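Local atomic coordinates of putative sensory box/GGDEF family protein (Vibrio parahaemolyticus, PDB entry 3LIE), a protein that probably acts as a diguanylate cyclase making c-di-GMP from GTP, this chain being its Cache-family sensor domain rather than the GGDEF part. Residues T39-L44 with G166-N171; G45-L50 with T63-M68. One frame throughout, in Å; residues are numbered along the deposited sequence.

Interaction 1 (T39-L44 with G166-N171); sequences TISDLL and GYLVLN
Ser41 and Leu168, with CA atoms 7.5 Å apart, mark the place where helix 39-44 passes over strand 166-171, the two running roughly antiparallel at 143°. The axes come no closer than 9.8 Å, a gap filled by side chains. From the strand, Leu168 and Leu170 both turn to the helix. Leu168 ends beneath the helix backbone: its CD2 lies 3.8 Å from Ser41 CA. Its other methyl, CD1, meets Leu44 CD1 at 4.2 Å, the two side chains crossing at about a right angle. Leu44 CD1 also touches Leu170 CD2, at 4.1 Å, so one methyl rests against both strand leucines. Leu170 CD1, the remaining branch, comes up to Ser41 OG. That hydroxyl sits beside its own backbone N (chi1 -79°), which swings it back along the helix to hydrogen-bond Ile37 O, so this buried polar atom is satisfied although its neighbours across the contact are methyls. Trp69 of helix 60-76 packs on Leu44 and Leu168 as well. This is a helix laid on one face of an antiparallel sheet, as in the PAS-like modules of Cache sensor domains.

Interaction 2 (G45-L50 with T63-M68); sequences GHSQSL and TILENM
Ser49 meets Leu65 where the chain, having left helix 11-46 and entered helix 48-55, comes against helix 60-76; their CA atoms are 4.7 Å apart, consistent with the small Ser49 side chain pointing toward the second helix. Van der Waals packing makes up the contact, with no hydrogen bond crossing between 45-50 and 63-68.

The first group of touches centres on Ser49. Its CB lies over the backbone of 63-68, 3.5 Å from Leu65 CA, and also touches Ile64 CG2. A chi1 of 49° tucks the hydroxyl between N and C of its own backbone, and from there OG approaches Leu65 CD1 at 3.6 Å. Met68, one turn on from Ile64, adds its CB, 3.7 Å from Ser49 OG, and CG lies alongside. Ile64 and Met68 form the solvent-exposed margin of the contact.

The second group is purely apolar. Leu50 and Leu65 run alongside each other in the same direction, joined by Leu50 CD1 and Leu65 CD2 at 3.8 Å. Farther on, Leu65 also touches Tyr53 of helix 48-55 and Val93 of strand 91-98, which continues this buried side toward the sheet.

Ser47, the N-cap residue of helix 48-55, has its polar partners beyond the two segments: its OG comes within 4.5 Å of Leu65 CD1, yet this oxygen is engaged by Leu44 O and by the indole NE1 of Trp69. Between the segments themselves, then, the contact is packing, a serine oxygen set against aliphatic groups beside one leucine-leucine pair, and directional bonds across the interface contribute nothing.

Interaction 2 is nested in sequence within the loop closed by interaction 1, and in space their centres lie about 11 Å apart. Both draw on helix 11-46, and they touch directly through Leu44 O and Leu50 CD2, 4.1 Å apart. Trp69 of helix 60-76 serves both contacts. The centre of interaction 1 lies about 15 Å from that of the chain, and of interaction 2 about 24 Å; all touching residues of the first are buried, those of the second partly so. Within this sensor module, interaction 1 lays helix 11-46 on the sheet, and interaction 2 packs the next helix, 48-55, against helix 60-76.

Interaction 1 (T39-L44 with G166-N171)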
loop_
_atom_site.group_PDB
_atom_site.type_symbol
_atom_site.label_atom_id
_atom_site.label_comp_id
_atom_site.label_asym_id
_atom_site.label_seq_id
_atom_site.Cartn_x
_atom_site.Cartn_y
_atom_site.Cartn_z
ATOM N N THR A 39 -7.097 -3.759 11.434
ATOM C CA THR A 39 -7.722 -3.266 12.636
ATOM C C THR A 39 -8.768 -2.209 12.366
ATOM O O THR A 39 -9.892 -2.307 12.873
ATOM C CB THR A 39 -6.679 -2.669 13.519
ATOM O OG1 THR A 39 -5.761 -3.716 13.847
ATOM C CG2 THR A 39 -7.315 -2.112 14.763
ATOM N N ILE A 40 -8.387 -1.189 11.593
ATOM C CA ILE A 40 -9.245 -0.027 11.334
ATOM C C ILE A 40 -10.446 -0.433 10.540
ATOM O O ILE A 40 -11.541 0.073 10.763
ATOM C CB ILE A 40 -8.536 1.016 10.527
ATOM C CG1 ILE A 40 -7.338 1.556 11.299
ATOM C CG2 ILE A 40 -9.482 2.129 10.221
ATOM C CD1 ILE A 40 -7.728 2.494 12.454
ATOM N N SER A 41 -10.226 -1.375 9.625
ATOM C CA SER A 41 -11.283 -1.920 8.813
ATOM C C SER A 41 -12.324 -2.568 9.649
ATOM O O SER A 41 -13.514 -2.468 9.365
ATOM C CB SER A 41 -10.734 -2.993 7.908
ATOM O OG SER A 41 -10.082 -2.423 6.811
ATOM N N ASP A 42 -11.882 -3.300 10.659
ATOM C CA ASP A 42 -12.874 -3.955 11.483
ATOM C C ASP A 42 -13.673 -2.942 12.302
ATOM O O ASP A 42 -14.895 -3.030 12.382
ATOM C CB ASP A 42 -12.288 -5.059 12.359
ATOM C CG ASP A 42 -13.381 -5.872 13.016
ATOM O OD1 ASP A 42 -14.310 -6.269 12.258
ATOM O OD2 ASP A 42 -13.360 -6.060 14.269
ATOM N N LEU A 43 -12.981 -1.988 12.912
ATOM C CA LEU A 43 -13.682 -0.996 13.709
ATOM C C LEU A 43 -14.687 -0.360 12.800
ATOM O O LEU A 43 -15.856 -0.331 13.113
ATOM C CB LEU A 43 -12.740 0.051 14.303
ATOM C CG LEU A 43 -11.744 -0.611 15.260
ATOM C CD1 LEU A 43 -10.541 0.311 15.565
ATOM C CD2 LEU A 43 -12.449 -1.130 16.553
ATOM N N LEU A 44 -14.217 0.128 11.665
ATOM C CA LEU A 44 -15.080 0.807 10.733
ATOM C C LEU A 44 -16.235 -0.121 10.416
ATOM O O LEU A 44 -17.401 0.290 10.488
ATOM C CB LEU A 44 -14.317 1.207 9.457
ATOM C CG LEU A 44 -13.556 2.533 9.441
ATOM C CD1 LEU A 44 -12.862 2.723 8.143
ATOM C CD2 LEU A 44 -14.506 3.686 9.729
ATOM N N GLY A 166 -23.003 -4.587 2.816
ATOM C CA GLY A 166 -22.308 -3.702 1.902
ATOM C C GLY A 166 -20.807 -3.913 1.915
ATOM O O GLY A 166 -20.322 -4.961 2.329
ATOM N N TYR A 167 -20.052 -2.926 1.462
ATOM C CA TYR A 167 -18.622 -3.143 1.321
ATOM C C TYR A 167 -17.808 -1.972 1.791
ATOM O O TYR A 167 -18.054 -0.833 1.393
ATOM C CB TYR A 167 -18.261 -3.380 -0.128
ATOM C CG TYR A 167 -18.870 -4.609 -0.688
ATOM C CD1 TYR A 167 -18.073 -5.693 -1.076
ATOM C CD2 TYR A 167 -20.248 -4.708 -0.839
ATOM C CE1 TYR A 167 -18.639 -6.832 -1.604
ATOM C CE2 TYR A 167 -20.814 -5.849 -1.369
ATOM C CZ TYR A 167 -20.008 -6.894 -1.749
ATOM O OH TYR A 167 -20.578 -8.012 -2.265
ATOM N N LEU A 168 -16.833 -2.254 2.637
ATOM C CA LEU A 168 -15.903 -1.218 3.009
ATOM C C LEU A 168 -14.913 -1.177 1.872
ATOM O O LEU A 168 -14.476 -2.212 1.405
ATOM C CB LEU A 168 -15.174 -1.553 4.308
ATOM C CG LEU A 168 -14.365 -0.359 4.831
ATOM C CD1 LEU A 168 -15.290 0.742 5.381
ATOM C CD2 LEU A 168 -13.343 -0.793 5.881
ATOM N N VAL A 169 -14.567 0.014 1.412
ATOM C CA VAL A 169 -13.461 0.115 0.502
ATOM C C VAL A 169 -12.544 1.224 0.970
ATOM O O VAL A 169 -12.977 2.324 1.285
ATOM C CB VAL A 169 -13.914 0.403 -0.903
ATOM C CG1 VAL A 169 -12.706 0.657 -1.753
ATOM C CG2 VAL A 169 -14.697 -0.772 -1.457
ATOM N N LEU A 170 -11.256 0.929 1.040
ATOM C CA LEU A 170 -10.312 1.916 1.534
ATOM C C LEU A 170 -9.333 2.288 0.439
ATOM O O LEU A 170 -8.952 1.444 -0.368
ATOM C CB LEU A 170 -9.546 1.370 2.743
ATOM C CG LEU A 170 -10.336 1.167 4.032
ATOM C CD1 LEU A 170 -9.431 0.585 5.145
ATOM C CD2 LEU A 170 -11.051 2.427 4.480
ATOM N N ASN A 171 -8.893 3.533 0.424
ATOM C CA ASN A 171 -7.786 3.872 -0.415
ATOM C C ASN A 171 -6.598 4.306 0.405
ATOM O O ASN A 171 -6.601 5.407 0.917
ATOM C CB ASN A 171 -8.171 4.991 -1.381
ATOM C CG ASN A 171 -8.913 4.471 -2.608
ATOM O OD1 ASN A 171 -10.133 4.281 -2.587
ATOM N ND2 ASN A 171 -8.174 4.225 -3.673
#

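Interaction 2 (G45-L50 with T63-M68)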
loop_
_atom_site.group_PDB
_atom_site.type_symbol
_atom_site.label_atom_id
_atom_site.label_comp_id
_atom_site.label_asym_id
_atom_site.label_seq_id
_atom_site.Cartn_x
_atom_site.Cartn_y
_atom_site.Cartn_z
ATOM N N GLY A 45 -15.915 -1.377 10.092
ATOM C CA GLY A 45 -16.934 -2.393 9.809
ATOM C C GLY A 45 -17.989 -2.592 10.901
ATOM O O GLY A 45 -19.123 -2.981 10.645
ATOM N N HIS A 46 -17.626 -2.303 12.135
ATOM C CA HIS A 46 -18.559 -2.512 13.204
ATOM C C HIS A 46 -19.028 -1.222 13.807
ATOM O O HIS A 46 -19.702 -1.217 14.806
ATOM C CB HIS A 46 -17.943 -3.424 14.260
ATOM C CG HIS A 46 -17.861 -4.864 13.828
ATOM N ND1 HIS A 46 -16.971 -5.306 12.872
ATOM C CD2 HIS A 46 -18.561 -5.961 14.225
ATOM C CE1 HIS A 46 -17.126 -6.608 12.697
ATOM N NE2 HIS A 46 -18.080 -7.031 13.508
ATOM N N SER A 47 -18.677 -0.114 13.202
ATOM C CA SER A 47 -18.977 1.145 13.863
ATOM C C SER A 47 -20.492 1.281 14.079
ATOM O O SER A 47 -21.297 0.889 13.217
ATOM C CB SER A 47 -18.365 2.368 13.127
ATOM O OG SER A 47 -19.019 2.676 11.901
ATOM N N GLN A 48 -20.865 1.837 15.228
ATOM C CA GLN A 48 -22.259 2.016 15.537
ATOM C C GLN A 48 -22.949 2.767 14.419
ATOM O O GLN A 48 -23.900 2.251 13.809
ATOM C CB GLN A 48 -22.437 2.804 16.808
ATOM C CG GLN A 48 -23.544 2.256 17.658
ATOM C CD GLN A 48 -22.994 1.388 18.760
ATOM O OE1 GLN A 48 -22.329 1.893 19.686
ATOM N NE2 GLN A 48 -23.255 0.075 18.678
ATOM N N SER A 49 -22.476 3.979 14.152
ATOM C CA SER A 49 -23.134 4.836 13.184
ATOM C C SER A 49 -23.521 4.040 11.957
ATOM O O SER A 49 -24.590 4.233 11.408
ATOM C CB SER A 49 -22.260 6.034 12.828
ATOM O OG SER A 49 -20.934 5.645 12.510
ATOM N N LEU A 50 -22.668 3.110 11.557
ATOM C CA LEU A 50 -22.950 2.328 10.377
ATOM C C LEU A 50 -24.177 1.463 10.575
ATOM O O LEU A 50 -25.049 1.442 9.722
ATOM C CB LEU A 50 -21.758 1.456 9.985
ATOM C CG LEU A 50 -22.016 0.698 8.680
ATOM C CD1 LEU A 50 -22.240 1.641 7.504
ATOM C CD2 LEU A 50 -20.907 -0.258 8.414
ATOM N N THR A 63 -25.472 11.651 8.421
ATOM C CA THR A 63 -24.638 12.711 8.992
ATOM C C THR A 63 -23.718 12.279 10.155
ATOM O O THR A 63 -22.575 12.749 10.295
ATOM C CB THR A 63 -25.506 13.912 9.395
ATOM O OG1 THR A 63 -25.976 14.563 8.202
ATOM C CG2 THR A 63 -24.714 14.899 10.290
ATOM N N ILE A 64 -24.206 11.380 10.990
ATOM C CA ILE A 64 -23.439 10.971 12.142
ATOM C C ILE A 64 -22.350 10.013 11.685
ATOM O O ILE A 64 -21.206 10.104 12.126
ATOM C CB ILE A 64 -24.340 10.289 13.159
ATOM C CG1 ILE A 64 -25.432 11.272 13.610
ATOM C CG2 ILE A 64 -23.513 9.791 14.343
ATOM C CD1 ILE A 64 -26.802 10.653 13.742
ATOM N N LEU A 65 -22.743 9.089 10.807
ATOM C CA LEU A 65 -21.830 8.169 10.144
ATOM C C LEU A 65 -20.657 8.970 9.533
ATOM O O LEU A 65 -19.507 8.859 9.984
ATOM C CB LEU A 65 -22.590 7.327 9.072
ATOM C CG LEU A 65 -21.872 6.297 8.176
ATOM C CD1 LEU A 65 -20.895 5.453 8.949
ATOM C CD2 LEU A 65 -22.840 5.410 7.437
ATOM N N GLU A 66 -20.974 9.787 8.533
ATOM C CA GLU A 66 -20.006 10.650 7.908
ATOM C C GLU A 66 -19.098 11.348 8.931
ATOM O O GLU A 66 -17.875 11.217 8.885
ATOM C CB GLU A 66 -20.709 11.645 6.997
ATOM C CG GLU A 66 -21.281 10.972 5.752
ATOM C CD GLU A 66 -22.141 11.906 4.889
ATOM O OE1 GLU A 66 -22.269 13.104 5.254
ATOM O OE2 GLU A 66 -22.692 11.427 3.858
ATOM N N ASN A 67 -19.701 12.072 9.855
ATOM C CA ASN A 67 -18.934 12.751 10.855
ATOM C C ASN A 67 -17.966 11.810 11.488
ATOM O O ASN A 67 -16.805 12.150 11.722
ATOM C CB ASN A 67 -19.843 13.297 11.938
ATOM C CG ASN A 67 -20.253 14.724 11.680
ATOM O OD1 ASN A 67 -20.517 15.122 10.534
ATOM N ND2 ASN A 67 -20.310 15.518 12.757
ATOM N N MET A 68 -18.444 10.613 11.772
ATOM C CA MET A 68 -17.640 9.640 12.475
ATOM C C MET A 68 -16.475 9.189 11.632
ATOM O O MET A 68 -15.315 9.333 12.051
ATOM C CB MET A 68 -18.492 8.439 12.881
ATOM C CG MET A 68 -19.356 8.712 14.098
ATOM S SD MET A 68 -18.343 9.150 15.539
ATOM C CE MET A 68 -16.875 8.075 15.397
#